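Local coordinates for protein phosphodiesterase (PDB 7CJ3) that binds retinal in a rhodopsin-like membrane domain built as a bundle of transmembrane helices, which forms part of a larger protein named phosphodiesterase, at residues Ser56-Phe61 with Val252-Asn257; Asp99-Ile104 with Tyr131-Ile136; Pro139-Trp144 with Met231-Phe236. All coordinates share one frame; numbering follows the deposited sequence.

Contact 1 of 3, residues Ser56-Phe61 with Val252-Asn257; sequences SHLQSF and VGEAMN. With OLC ((2R)-2,3-dihydroxypropyl (9Z)-octadec-9-enoate), chain L; OLC ((2R)-2,3-dihydroxypropyl (9Z)-octadec-9-enoate), chain D.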
loop_
_atom_site.group_PDB
_atom_site.type_symbol
_atom_site.label_atom_id
_atom_site.label_comp_id
_atom_site.label_asym_id
_atom_site.label_seq_id
_atom_site.Cartn_x
_atom_site.Cartn_y
_atom_site.Cartn_z
ATOM N N SER B 56 20.496 6.008 -6.334
ATOM C CA SER B 56 19.535 6.194 -7.446
ATOM C C SER B 56 18.166 5.589 -7.133
ATOM O O SER B 56 17.231 5.875 -7.879
ATOM C CB SER B 56 20.088 5.549 -8.666
ATOM O OG SER B 56 21.345 5.046 -8.339
ATOM N N HIS B 57 18.026 4.795 -6.079
ATOM C CA HIS B 57 16.762 4.082 -5.763
ATOM C C HIS B 57 15.904 4.894 -4.794
ATOM O O HIS B 57 14.714 4.541 -4.633
ATOM C CB HIS B 57 17.061 2.648 -5.301
ATOM C CG HIS B 57 17.985 1.930 -6.228
ATOM N ND1 HIS B 57 17.691 1.721 -7.578
ATOM C CD2 HIS B 57 19.254 1.508 -6.039
ATOM C CE1 HIS B 57 18.723 1.148 -8.170
ATOM N NE2 HIS B 57 19.685 0.974 -7.243
ATOM N N LEU B 58 16.461 5.973 -4.230
ATOM C CA LEU B 58 15.860 6.712 -3.083
ATOM C C LEU B 58 14.545 7.387 -3.503
ATOM O O LEU B 58 13.567 7.266 -2.738
ATOM C CB LEU B 58 16.897 7.671 -2.494
ATOM C CG LEU B 58 18.015 6.990 -1.700
ATOM C CD1 LEU B 58 18.895 7.998 -0.971
ATOM C CD2 LEU B 58 17.439 6.037 -0.691
ATOM N N GLN B 59 14.476 8.007 -4.681
ATOM C CA GLN B 59 13.247 8.713 -5.162
ATOM C C GLN B 59 12.130 7.668 -5.314
ATOM O O GLN B 59 10.986 7.898 -4.862
ATOM C CB GLN B 59 13.608 9.495 -6.441
ATOM C CG GLN B 59 12.501 10.306 -7.099
ATOM C CD GLN B 59 13.033 10.962 -8.358
ATOM O OE1 GLN B 59 14.242 10.897 -8.646
ATOM N NE2 GLN B 59 12.131 11.603 -9.094
ATOM N N SER B 60 12.455 6.509 -5.868
ATOM C CA SER B 60 11.491 5.407 -6.096
ATOM C C SER B 60 10.906 4.968 -4.772
ATOM O O SER B 60 9.693 4.793 -4.704
ATOM C CB SER B 60 12.177 4.246 -6.752
ATOM O OG SER B 60 12.528 4.549 -8.098
ATOM N N PHE B 61 11.771 4.772 -3.768
ATOM C CA PHE B 61 11.388 4.293 -2.419
ATOM C C PHE B 61 10.378 5.260 -1.794
ATOM O O PHE B 61 9.275 4.829 -1.428
ATOM C CB PHE B 61 12.633 4.136 -1.558
ATOM C CG PHE B 61 13.610 3.067 -1.978
ATOM C CD1 PHE B 61 13.327 2.182 -3.006
ATOM C CD2 PHE B 61 14.807 2.919 -1.292
ATOM C CE1 PHE B 61 14.253 1.214 -3.388
ATOM C CE2 PHE B 61 15.726 1.947 -1.661
ATOM C CZ PHE B 61 15.445 1.098 -2.711
ATOM N N VAL B 252 19.874 0.062 1.378
ATOM C CA VAL B 252 19.217 -1.128 2.004
ATOM C C VAL B 252 18.470 -0.680 3.264
ATOM O O VAL B 252 17.316 -1.063 3.416
ATOM C CB VAL B 252 20.228 -2.272 2.277
ATOM C CG1 VAL B 252 19.700 -3.280 3.298
ATOM C CG2 VAL B 252 20.638 -3.007 0.990
ATOM N N GLY B 253 19.091 0.150 4.110
ATOM C CA GLY B 253 18.458 0.735 5.314
ATOM C C GLY B 253 17.225 1.587 5.007
ATOM O O GLY B 253 16.214 1.481 5.757
ATOM N N GLU B 254 17.293 2.425 3.965
ATOM C CA GLU B 254 16.177 3.323 3.553
ATOM C C GLU B 254 14.961 2.480 3.162
ATOM O O GLU B 254 13.828 2.814 3.608
ATOM C CB GLU B 254 16.664 4.261 2.444
ATOM C CG GLU B 254 17.592 5.351 2.981
ATOM C CD GLU B 254 17.016 6.057 4.197
ATOM O OE1 GLU B 254 17.419 5.715 5.309
ATOM O OE2 GLU B 254 16.126 6.899 4.036
ATOM N N ALA B 255 15.197 1.391 2.422
ATOM C CA ALA B 255 14.161 0.420 2.006
ATOM C C ALA B 255 13.481 -0.148 3.254
ATOM O O ALA B 255 12.259 -0.092 3.368
ATOM C CB ALA B 255 14.781 -0.662 1.159
ATOM N N MET B 256 14.269 -0.649 4.199
ATOM C CA MET B 256 13.705 -1.284 5.415
ATOM C C MET B 256 12.889 -0.229 6.176
ATOM O O MET B 256 11.797 -0.572 6.662
ATOM C CB MET B 256 14.814 -1.876 6.287
ATOM C CG MET B 256 15.530 -3.038 5.603
ATOM S SD MET B 256 16.997 -3.709 6.481
ATOM C CE MET B 256 16.364 -3.950 8.141
ATOM N N ASN B 257 13.358 1.031 6.206
ATOM C CA ASN B 257 12.686 2.118 6.959
ATOM C C ASN B 257 11.298 2.375 6.368
ATOM O O ASN B 257 10.323 2.410 7.152
ATOM C CB ASN B 257 13.527 3.382 6.981
ATOM C CG ASN B 257 14.586 3.353 8.058
ATOM O OD1 ASN B 257 14.327 2.965 9.196
ATOM N ND2 ASN B 257 15.775 3.814 7.712
HETATM C C18 OLC L . 3.933 -1.172 1.319
HETATM C C10 OLC L . 11.262 -0.445 -0.488
HETATM C C9 OLC L . 11.539 -1.741 -0.722
HETATM C C17 OLC L . 4.709 0.137 1.187
HETATM C C11 OLC L . 10.185 0.346 -1.191
HETATM C C8 OLC L . 10.717 -2.488 -1.746
HETATM C C24 OLC L . 20.643 -2.191 -8.234
HETATM C C16 OLC L . 5.036 0.311 -0.249
HETATM C C12 OLC L . 9.430 0.988 -0.093
HETATM C C7 OLC L . 11.070 -3.941 -1.728
HETATM C C15 OLC L . 6.102 -0.715 -0.635
HETATM C C13 OLC L . 7.955 0.951 -0.326
HETATM C C6 OLC L . 12.555 -4.125 -2.008
HETATM C C14 OLC L . 7.498 -0.457 -0.068
HETATM C C5 OLC L . 13.077 -3.617 -3.330
HETATM C C4 OLC L . 14.302 -2.804 -3.033
HETATM C C3 OLC L . 15.005 -2.442 -4.337
HETATM C C2 OLC L . 15.663 -3.633 -5.002
HETATM C C21 OLC L . 19.154 -3.386 -6.728
HETATM C C1 OLC L . 17.095 -3.264 -5.263
HETATM C C22 OLC L . 19.167 -2.298 -7.780
HETATM O O19 OLC L . 17.656 -2.535 -4.448
HETATM O O25 OLC L . 20.963 -0.899 -8.790
HETATM O O23 OLC L . 18.188 -2.578 -8.847
HETATM O O20 OLC L . 17.795 -3.748 -6.465
HETATM C C18 OLC D . 1.202 1.589 -3.754
HETATM C C10 OLC D . 7.147 5.689 -7.981
HETATM C C9 OLC D . 7.051 7.008 -8.202
HETATM C C17 OLC D . 2.497 0.989 -4.235
HETATM C C11 OLC D . 5.998 4.707 -8.080
HETATM C C8 OLC D . 8.342 7.806 -8.099
HETATM C C16 OLC D . 3.221 1.923 -5.189
HETATM C C12 OLC D . 6.497 3.283 -8.433
HETATM C C7 OLC D . 9.382 7.304 -9.138
HETATM C C15 OLC D . 3.996 1.177 -6.263
HETATM C C13 OLC D . 6.003 2.210 -7.474
HETATM C C6 OLC D . 10.427 8.355 -9.567
HETATM C C14 OLC D . 4.496 2.091 -7.354
HETATM C C5 OLC D . 11.779 7.791 -10.055
#
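L58 and F61 pack against E254 and A255 in a buried, apolar helix-to-helix contact, where the first turn of helix 58-81 meets the beginning of helix 250-277. No hydrogen bond crosses it. The CD2 methyl of L58 reaches E254 CB at 3.7 Å; the branched end of a leucine can lie over a methylene stem, so an acidic residue supplies hydrocarbon to the interface. The chain of E254 bends at its second torsion (chi2 -49°), and its carboxylate leaves the interface: OE1 pairs with R243, and OE2 with R130 and, by a hydrogen bond, with Y62 OH.

The flat ring of F61 suits a place where E254 CB meets its edge and OLC of chain L covers a face near C10. The opposite face lies against the H57 carbonyl oxygen of its own turn. F61 CE2 is 4.0 Å from A255 CB, a small methyl that lets the ring come close to the helix. H57 NE2 is hydrogen-bonded to O25 of the same OLC at 2.7 Å. S60 of the second subunit packs against H57 and F61, while helix 235-245 packs against M256 through V239 and against N257 through F236, V239 and R243.

Contact 2 of 3, residues Asp99-Ile104 with Tyr131-Ile136; sequences DGVACI and YAEWII. With RET (retinal), chain K; OLC ((2R)-2,3-dihydroxypropyl (9Z)-octadec-9-enoate), chain Q.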
loop_
_atom_site.group_PDB
_atom_site.type_symbol
_atom_site.label_atom_id
_atom_site.label_comp_id
_atom_site.label_asym_id
_atom_site.label_seq_id
_atom_site.Cartn_x
_atom_site.Cartn_y
_atom_site.Cartn_z
ATOM N N ASP B 99 -1.548 8.960 8.780
ATOM C CA ASP B 99 -1.251 8.340 7.457
ATOM C C ASP B 99 -1.093 9.432 6.401
ATOM O O ASP B 99 -0.217 9.302 5.542
ATOM C CB ASP B 99 -2.331 7.322 7.090
ATOM C CG ASP B 99 -2.122 5.991 7.794
ATOM O OD1 ASP B 99 -1.120 5.866 8.559
ATOM O OD2 ASP B 99 -2.921 5.093 7.566
ATOM N N GLY B 100 -1.929 10.460 6.458
ATOM C CA GLY B 100 -1.796 11.643 5.600
ATOM C C GLY B 100 -0.471 12.354 5.825
ATOM O O GLY B 100 0.169 12.735 4.822
ATOM N N VAL B 101 -0.081 12.563 7.088
ATOM C CA VAL B 101 1.179 13.280 7.415
ATOM C C VAL B 101 2.314 12.491 6.775
ATOM O O VAL B 101 3.177 13.105 6.123
ATOM C CB VAL B 101 1.395 13.456 8.930
ATOM C CG1 VAL B 101 2.806 13.951 9.253
ATOM C CG2 VAL B 101 0.364 14.393 9.524
ATOM N N ALA B 102 2.297 11.173 6.968
ATOM C CA ALA B 102 3.305 10.241 6.419
ATOM C C ALA B 102 3.285 10.339 4.892
ATOM O O ALA B 102 4.344 10.459 4.287
ATOM C CB ALA B 102 3.036 8.839 6.905
ATOM N N CYS B 103 2.110 10.376 4.296
ATOM C CA CYS B 103 1.953 10.467 2.833
ATOM C C CYS B 103 2.718 11.675 2.278
ATOM O O CYS B 103 3.564 11.476 1.359
ATOM C CB CYS B 103 0.489 10.563 2.451
ATOM S SG CYS B 103 0.307 10.776 0.665
ATOM N N ILE B 104 2.413 12.881 2.782
ATOM C CA ILE B 104 3.001 14.144 2.244
ATOM C C ILE B 104 4.476 14.264 2.642
ATOM O O ILE B 104 5.219 14.875 1.835
ATOM C CB ILE B 104 2.211 15.404 2.624
ATOM C CG1 ILE B 104 2.105 15.584 4.144
ATOM C CG2 ILE B 104 0.852 15.381 1.952
ATOM C CD1 ILE B 104 1.253 16.781 4.599
ATOM N N TYR B 131 12.373 12.309 10.513
ATOM C CA TYR B 131 12.369 12.577 11.977
ATOM C C TYR B 131 11.178 13.491 12.333
ATOM O O TYR B 131 10.451 13.156 13.296
ATOM C CB TYR B 131 13.728 13.124 12.433
ATOM C CG TYR B 131 14.785 12.071 12.663
ATOM C CD1 TYR B 131 14.740 11.228 13.784
ATOM C CD2 TYR B 131 15.857 11.925 11.793
ATOM C CE1 TYR B 131 15.706 10.261 14.014
ATOM C CE2 TYR B 131 16.844 10.971 12.013
ATOM C CZ TYR B 131 16.771 10.135 13.124
ATOM O OH TYR B 131 17.752 9.198 13.341
ATOM N N ALA B 132 10.921 14.548 11.558
ATOM C CA ALA B 132 9.764 15.454 11.758
ATOM C C ALA B 132 8.440 14.698 11.712
ATOM O O ALA B 132 7.631 14.853 12.618
ATOM C CB ALA B 132 9.781 16.551 10.722
ATOM N N GLU B 133 8.203 13.934 10.654
ATOM C CA GLU B 133 7.045 13.006 10.543
ATOM C C GLU B 133 6.895 12.139 11.817
ATOM O O GLU B 133 5.790 12.089 12.412
ATOM C CB GLU B 133 7.274 12.099 9.336
ATOM C CG GLU B 133 6.163 11.089 9.148
ATOM C CD GLU B 133 6.615 9.680 8.795
ATOM O OE1 GLU B 133 7.646 9.539 8.101
ATOM O OE2 GLU B 133 5.925 8.728 9.225
ATOM N N TRP B 134 7.977 11.441 12.197
ATOM C CA TRP B 134 8.024 10.546 13.377
ATOM C C TRP B 134 7.604 11.316 14.643
ATOM O O TRP B 134 6.758 10.775 15.415
ATOM C CB TRP B 134 9.398 9.867 13.517
ATOM C CG TRP B 134 9.688 8.818 12.475
ATOM C CD1 TRP B 134 8.846 8.389 11.477
ATOM C CD2 TRP B 134 10.913 8.068 12.308
ATOM N NE1 TRP B 134 9.464 7.436 10.710
ATOM C CE2 TRP B 134 10.728 7.211 11.200
ATOM C CE3 TRP B 134 12.135 8.007 12.991
ATOM C CZ2 TRP B 134 11.727 6.345 10.756
ATOM C CZ3 TRP B 134 13.108 7.119 12.573
ATOM C CH2 TRP B 134 12.913 6.334 11.439
ATOM N N ILE B 135 8.123 12.533 14.833
ATOM C CA ILE B 135 7.860 13.355 16.053
ATOM C C ILE B 135 6.408 13.867 16.080
ATOM O O ILE B 135 5.863 14.028 17.214
ATOM C CB ILE B 135 8.891 14.495 16.154
ATOM C CG1 ILE B 135 10.233 13.936 16.643
ATOM C CG2 ILE B 135 8.387 15.644 17.037
ATOM C CD1 ILE B 135 11.453 14.780 16.257
ATOM N N ILE B 136 5.792 14.120 14.919
ATOM C CA ILE B 136 4.357 14.510 14.855
ATOM C C ILE B 136 3.461 13.282 15.030
ATOM O O ILE B 136 2.429 13.423 15.705
ATOM C CB ILE B 136 4.034 15.234 13.549
ATOM C CG1 ILE B 136 4.837 16.529 13.430
ATOM C CG2 ILE B 136 2.546 15.492 13.415
ATOM C CD1 ILE B 136 4.821 17.116 12.029
HETATM C C1 RET K . 15.671 5.808 16.528
HETATM C C2 RET K . 17.019 6.271 17.083
HETATM C C3 RET K . 17.807 5.212 17.715
HETATM C C4 RET K . 17.026 4.541 18.824
HETATM C C5 RET K . 15.549 4.402 18.578
HETATM C C6 RET K . 14.925 4.865 17.468
HETATM C C7 RET K . 13.526 4.482 17.228
HETATM C C8 RET K . 12.649 4.938 16.248
HETATM C C9 RET K . 11.240 4.735 16.165
HETATM C C10 RET K . 10.445 5.299 15.136
HETATM C C11 RET K . 9.104 5.039 14.826
HETATM C C12 RET K . 8.336 5.487 13.758
HETATM C C13 RET K . 6.974 5.241 13.515
HETATM C C14 RET K . 6.329 5.847 12.452
HETATM C C15 RET K . 4.897 6.119 12.364
HETATM C C16 RET K . 14.875 7.107 16.309
HETATM C C17 RET K . 15.922 5.139 15.164
HETATM C C18 RET K . 14.858 3.690 19.723
HETATM C C19 RET K . 10.521 3.886 17.169
HETATM C C20 RET K . 6.260 4.288 14.424
HETATM C C18 OLC Q . -6.739 10.367 0.007
HETATM C C10 OLC Q . -4.603 14.582 6.208
HETATM C C9 OLC Q . -5.805 14.244 6.694
HETATM C C17 OLC Q . -5.475 11.197 -0.150
HETATM C C11 OLC Q . -4.338 14.211 4.770
HETATM C C8 OLC Q . -6.835 13.499 5.855
HETATM C C24 OLC Q . -14.861 18.792 13.331
HETATM C C16 OLC Q . -4.956 11.806 1.173
HETATM C C12 OLC Q . -3.116 14.823 4.091
HETATM C C7 OLC Q . -8.273 13.654 6.341
HETATM C C15 OLC Q . -3.644 12.599 0.922
HETATM C C13 OLC Q . -3.215 14.529 2.576
HETATM C C6 OLC Q . -8.488 13.322 7.812
HETATM C C14 OLC Q . -2.873 13.088 2.151
HETATM C C5 OLC Q . -9.943 12.847 8.047
HETATM C C4 OLC Q . -10.847 13.841 8.776
HETATM C C3 OLC Q . -11.491 13.257 10.033
HETATM C C2 OLC Q . -11.780 14.334 11.089
HETATM C C21 OLC Q . -13.930 16.545 12.711
HETATM C C1 OLC Q . -13.138 15.003 10.881
HETATM C C22 OLC Q . -15.147 17.479 12.560
HETATM O O19 OLC Q . -13.537 15.321 9.767
HETATM O O25 OLC Q . -15.089 20.023 12.608
HETATM O O23 OLC Q . -15.454 17.693 11.167
HETATM O O20 OLC Q . -14.027 15.305 12.014
#
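V101 and A102 of helix 86-111 face E133 and I136 of helix 128-149, two membrane helices that run almost exactly antiparallel, at 174°, with local axes 9.8 Å apart. The apolar part is loose: V101 CG1 is 4.4 Å from I136 CG2 and equally far from E133 CG. Branched residues suit this place because their methyls meet across the interface and need no polar partner.

The second kind of contact joins a small residue to a polar chain. A102 CB is 3.7 Å from E133 OE2, and the alanine leaves room for the carboxylate to pass alongside the helix. E133 CG stands opposite its own backbone nitrogen (chi1 179°), and a bend at the next torsion swings the acid group beside A102. No hydrogen bond crosses between the segments. Instead OE2, which lies in the plane of the W134 indole at its edge, is weakly hydrogen-bonded to K265, while OE1 lies close to D261, another acid. In microbial rhodopsins a carboxylate at this position of the helix commonly lies beside the retinal-bearing lysine; the arrangement is consistent with E133 serving as a counterion, as in those relatives.

Retinal provides the third set. One face of the W134 indole carries it, with C12 3.6 Å above the ring. The large flat indole suits a conjugated chain. Y131 meets retinal at its ring edge, with CE1 4.0 Å from C16.

Around the pair, helix 58-81 packs on A102 through F69, helix 17-41 on V101 and I136 through W32 and M28, and helix 153-173 on W134 through L167.

Contact 3 of 3, residues Pro139-Trp144 with Met231-Phe236; sequences PTLLYW and MSWSIF. With RET (retinal), chain K; OLC ((2R)-2,3-dihydroxypropyl (9Z)-octadec-9-enoate), chain R.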
loop_
_atom_site.group_PDB
_atom_site.type_symbol
_atom_site.label_atom_id
_atom_site.label_comp_id
_atom_site.label_asym_id
_atom_site.label_seq_id
_atom_site.Cartn_x
_atom_site.Cartn_y
_atom_site.Cartn_z
ATOM N N PRO B 139 4.131 10.130 18.795
ATOM C CA PRO B 139 3.432 10.553 20.008
ATOM C C PRO B 139 1.902 10.562 19.825
ATOM O O PRO B 139 1.217 10.298 20.785
ATOM C CB PRO B 139 4.078 11.904 20.337
ATOM C CG PRO B 139 5.450 11.813 19.661
ATOM C CD PRO B 139 5.154 11.099 18.364
ATOM N N THR B 140 1.396 10.783 18.612
ATOM C CA THR B 140 -0.065 10.779 18.319
ATOM C C THR B 140 -0.579 9.327 18.308
ATOM O O THR B 140 -1.726 9.099 18.775
ATOM C CB THR B 140 -0.415 11.493 17.003
ATOM O OG1 THR B 140 0.085 12.838 16.959
ATOM C CG2 THR B 140 -1.910 11.533 16.790
ATOM N N LEU B 141 0.215 8.391 17.774
ATOM C CA LEU B 141 -0.124 6.938 17.751
ATOM C C LEU B 141 -0.197 6.413 19.196
ATOM O O LEU B 141 -1.093 5.587 19.489
ATOM C CB LEU B 141 0.915 6.163 16.933
ATOM C CG LEU B 141 0.755 6.258 15.418
ATOM C CD1 LEU B 141 1.798 5.413 14.703
ATOM C CD2 LEU B 141 -0.649 5.857 14.987
ATOM N N LEU B 142 0.706 6.879 20.066
ATOM C CA LEU B 142 0.716 6.512 21.498
ATOM C C LEU B 142 -0.559 7.038 22.163
ATOM O O LEU B 142 -1.143 6.301 22.973
ATOM C CB LEU B 142 1.977 7.082 22.162
ATOM C CG LEU B 142 3.259 6.322 21.847
ATOM C CD1 LEU B 142 4.464 7.060 22.400
ATOM C CD2 LEU B 142 3.182 4.894 22.381
ATOM N N TYR B 143 -0.981 8.264 21.840
ATOM C CA TYR B 143 -2.208 8.872 22.411
ATOM C C TYR B 143 -3.405 8.030 21.964
ATOM O O TYR B 143 -4.346 7.827 22.732
ATOM C CB TYR B 143 -2.337 10.348 22.020
ATOM C CG TYR B 143 -3.725 10.914 22.209
ATOM C CD1 TYR B 143 -4.144 11.386 23.442
ATOM C CD2 TYR B 143 -4.631 10.939 21.158
ATOM C CE1 TYR B 143 -5.425 11.880 23.624
ATOM C CE2 TYR B 143 -5.913 11.432 21.322
ATOM C CZ TYR B 143 -6.316 11.887 22.564
ATOM O OH TYR B 143 -7.584 12.363 22.729
ATOM N N TRP B 144 -3.371 7.557 20.721
ATOM C CA TRP B 144 -4.397 6.660 20.140
ATOM C C TRP B 144 -4.453 5.345 20.940
ATOM O O TRP B 144 -5.557 4.773 21.109
ATOM C CB TRP B 144 -4.055 6.440 18.666
ATOM C CG TRP B 144 -4.984 5.557 17.898
ATOM C CD1 TRP B 144 -5.954 5.954 17.041
ATOM C CD2 TRP B 144 -4.985 4.119 17.879
ATOM N NE1 TRP B 144 -6.582 4.866 16.498
ATOM C CE2 TRP B 144 -6.003 3.722 16.984
ATOM C CE3 TRP B 144 -4.235 3.120 18.526
ATOM C CZ2 TRP B 144 -6.285 2.376 16.724
ATOM C CZ3 TRP B 144 -4.507 1.799 18.256
ATOM C CH2 TRP B 144 -5.519 1.428 17.369
ATOM N N MET B 231 6.591 -5.389 17.159
ATOM C CA MET B 231 7.241 -6.017 15.991
ATOM C C MET B 231 7.697 -4.902 15.053
ATOM O O MET B 231 8.915 -4.827 14.792
ATOM C CB MET B 231 6.295 -7.007 15.304
ATOM C CG MET B 231 6.604 -7.395 13.876
ATOM S SD MET B 231 7.708 -8.841 13.720
ATOM C CE MET B 231 8.735 -8.391 12.314
ATOM N N SER B 232 6.779 -4.017 14.644
ATOM C CA SER B 232 6.999 -2.975 13.603
ATOM C C SER B 232 7.986 -1.896 14.069
ATOM O O SER B 232 8.917 -1.629 13.338
ATOM C CB SER B 232 5.696 -2.370 13.173
ATOM O OG SER B 232 4.963 -1.860 14.271
ATOM N N TRP B 233 7.788 -1.304 15.249
ATOM C CA TRP B 233 8.545 -0.113 15.713
ATOM C C TRP B 233 9.998 -0.495 15.977
ATOM O O TRP B 233 10.869 0.399 15.941
ATOM C CB TRP B 233 7.947 0.481 16.989
ATOM C CG TRP B 233 6.648 1.208 16.842
ATOM C CD1 TRP B 233 5.604 0.924 16.006
ATOM C CD2 TRP B 233 6.227 2.329 17.634
ATOM N NE1 TRP B 233 4.570 1.801 16.218
ATOM C CE2 TRP B 233 4.928 2.673 17.207
ATOM C CE3 TRP B 233 6.816 3.054 18.673
ATOM C CZ2 TRP B 233 4.214 3.718 17.789
ATOM C CZ3 TRP B 233 6.115 4.093 19.239
ATOM C CH2 TRP B 233 4.831 4.416 18.799
ATOM N N SER B 234 10.256 -1.761 16.288
ATOM C CA SER B 234 11.608 -2.237 16.676
ATOM C C SER B 234 12.523 -2.235 15.460
ATOM O O SER B 234 13.719 -2.327 15.634
ATOM C CB SER B 234 11.532 -3.571 17.305
ATOM O OG SER B 234 11.079 -3.451 18.650
ATOM N N ILE B 235 11.979 -2.085 14.266
ATOM C CA ILE B 235 12.802 -2.197 13.035
ATOM C C ILE B 235 13.662 -0.949 12.899
ATOM O O ILE B 235 14.799 -1.076 12.465
ATOM C CB ILE B 235 11.911 -2.516 11.821
ATOM C CG1 ILE B 235 11.397 -3.946 11.957
ATOM C CG2 ILE B 235 12.650 -2.316 10.518
ATOM C CD1 ILE B 235 10.056 -4.135 11.346
ATOM N N PHE B 236 13.173 0.203 13.333
ATOM C CA PHE B 236 13.905 1.496 13.160
ATOM C C PHE B 236 15.221 1.470 13.937
ATOM O O PHE B 236 16.276 1.610 13.325
ATOM C CB PHE B 236 12.995 2.676 13.492
ATOM C CG PHE B 236 11.700 2.614 12.734
ATOM C CD1 PHE B 236 11.684 2.824 11.363
ATOM C CD2 PHE B 236 10.524 2.277 13.377
ATOM C CE1 PHE B 236 10.499 2.749 10.658
ATOM C CE2 PHE B 236 9.344 2.191 12.663
ATOM C CZ PHE B 236 9.333 2.431 11.307
HETATM C C1 RET K . 15.671 5.808 16.528
HETATM C C2 RET K . 17.019 6.271 17.083
HETATM C C3 RET K . 17.807 5.212 17.715
HETATM C C4 RET K . 17.026 4.541 18.824
HETATM C C5 RET K . 15.549 4.402 18.578
HETATM C C6 RET K . 14.925 4.865 17.468
HETATM C C7 RET K . 13.526 4.482 17.228
HETATM C C8 RET K . 12.649 4.938 16.248
HETATM C C9 RET K . 11.240 4.735 16.165
HETATM C C10 RET K . 10.445 5.299 15.136
HETATM C C11 RET K . 9.104 5.039 14.826
HETATM C C12 RET K . 8.336 5.487 13.758
HETATM C C13 RET K . 6.974 5.241 13.515
HETATM C C14 RET K . 6.329 5.847 12.452
HETATM C C15 RET K . 4.897 6.119 12.364
HETATM C C16 RET K . 14.875 7.107 16.309
HETATM C C17 RET K . 15.922 5.139 15.164
HETATM C C18 RET K . 14.858 3.690 19.723
HETATM C C19 RET K . 10.521 3.886 17.169
HETATM C C20 RET K . 6.260 4.288 14.424
HETATM C C18 OLC R . 2.385 19.948 22.186
HETATM C C10 OLC R . -4.235 21.002 21.276
HETATM C C9 OLC R . -3.706 19.928 20.680
HETATM C C17 OLC R . 2.213 21.461 22.225
HETATM C C11 OLC R . -3.503 21.826 22.313
HETATM C C8 OLC R . -2.300 19.382 20.942
HETATM C C16 OLC R . 0.873 21.904 22.821
HETATM C C12 OLC R . -2.545 22.787 21.614
HETATM C C7 OLC R . -2.314 17.849 21.127
HETATM C C15 OLC R . 0.742 23.424 23.002
HETATM C C13 OLC R . -1.795 23.709 22.597
HETATM C C6 OLC R . -1.851 17.013 19.928
HETATM C C14 OLC R . -0.362 24.043 22.137
HETATM C C5 OLC R . -2.193 15.524 20.132
HETATM C C4 OLC R . -2.067 14.686 18.844
HETATM C C3 OLC R . -3.390 14.092 18.353
#
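The indole of W233 reaches across to L141 and L142 with its six-membered ring, while one of its faces receives the C20 methyl of retinal, 3.4 Å above the plane and offset toward the rim. L141 CB approaches that ring at its edge, near the plane, 4.2 Å from CZ2. L142 comes obliquely, with CG 3.9 Å from W233 CH2. The other aromatic group, F236, lays a face against retinal near C12, and its CD2 is 3.4 Å from retinal C11.

No polar bond links the two segments, and their backbones stay far apart, L141 and W233 CA atoms being 11.4 Å from each other. Tryptophan suits this place because its long, rigid ring system spans the gap. With CG opposite the carbonyl carbon (chi1 -72°), the indole projects toward helix 128-149, and the second torsion (chi2 35°) turns its plane flat against the methyl. The leucines supply flexible hydrocarbon that fits its rim, and L141 CD1 also touches retinal, at 3.9 Å from C15.

Helix 128-149 is kinked where the nitrogens of P139, whose ring nitrogen carries no hydrogen, and T140 make no bond to the preceding turn. On the other side I235 N bonds back to S232 O, and the F236 N to W233 O bond is weak. Y192 and M196 of helix 178-207 pack on W233 as well, as does D163 of helix 153-173, which also touches L142. A tryptophan beside the retinal methyl, with further aromatics along the polyene, is characteristic of the retinal pocket of the bacteriorhodopsin-like fold.

Contacts 2 and 3 share helix 128-149, have centres about 12 Å apart, and both reach retinal. They hold it from different directions: W134 of contact 2 lies on the side away from the C20 methyl, W233 of contact 3 meets that methyl, and F236 flanks the polyene. W134 CZ2 and F236 CD1 touch at 3.6 Å, bringing the two aromatic residues together beside the polyene. Contact 1 is more remote, its centre about 17 Å from that of contact 2 and 21 Å from that of contact 3, with the E254 side chain about 10 Å from retinal. N257, on the same helical segment as E254, packs with its OD1 3.4 Å from F236 CD1 and also near W134.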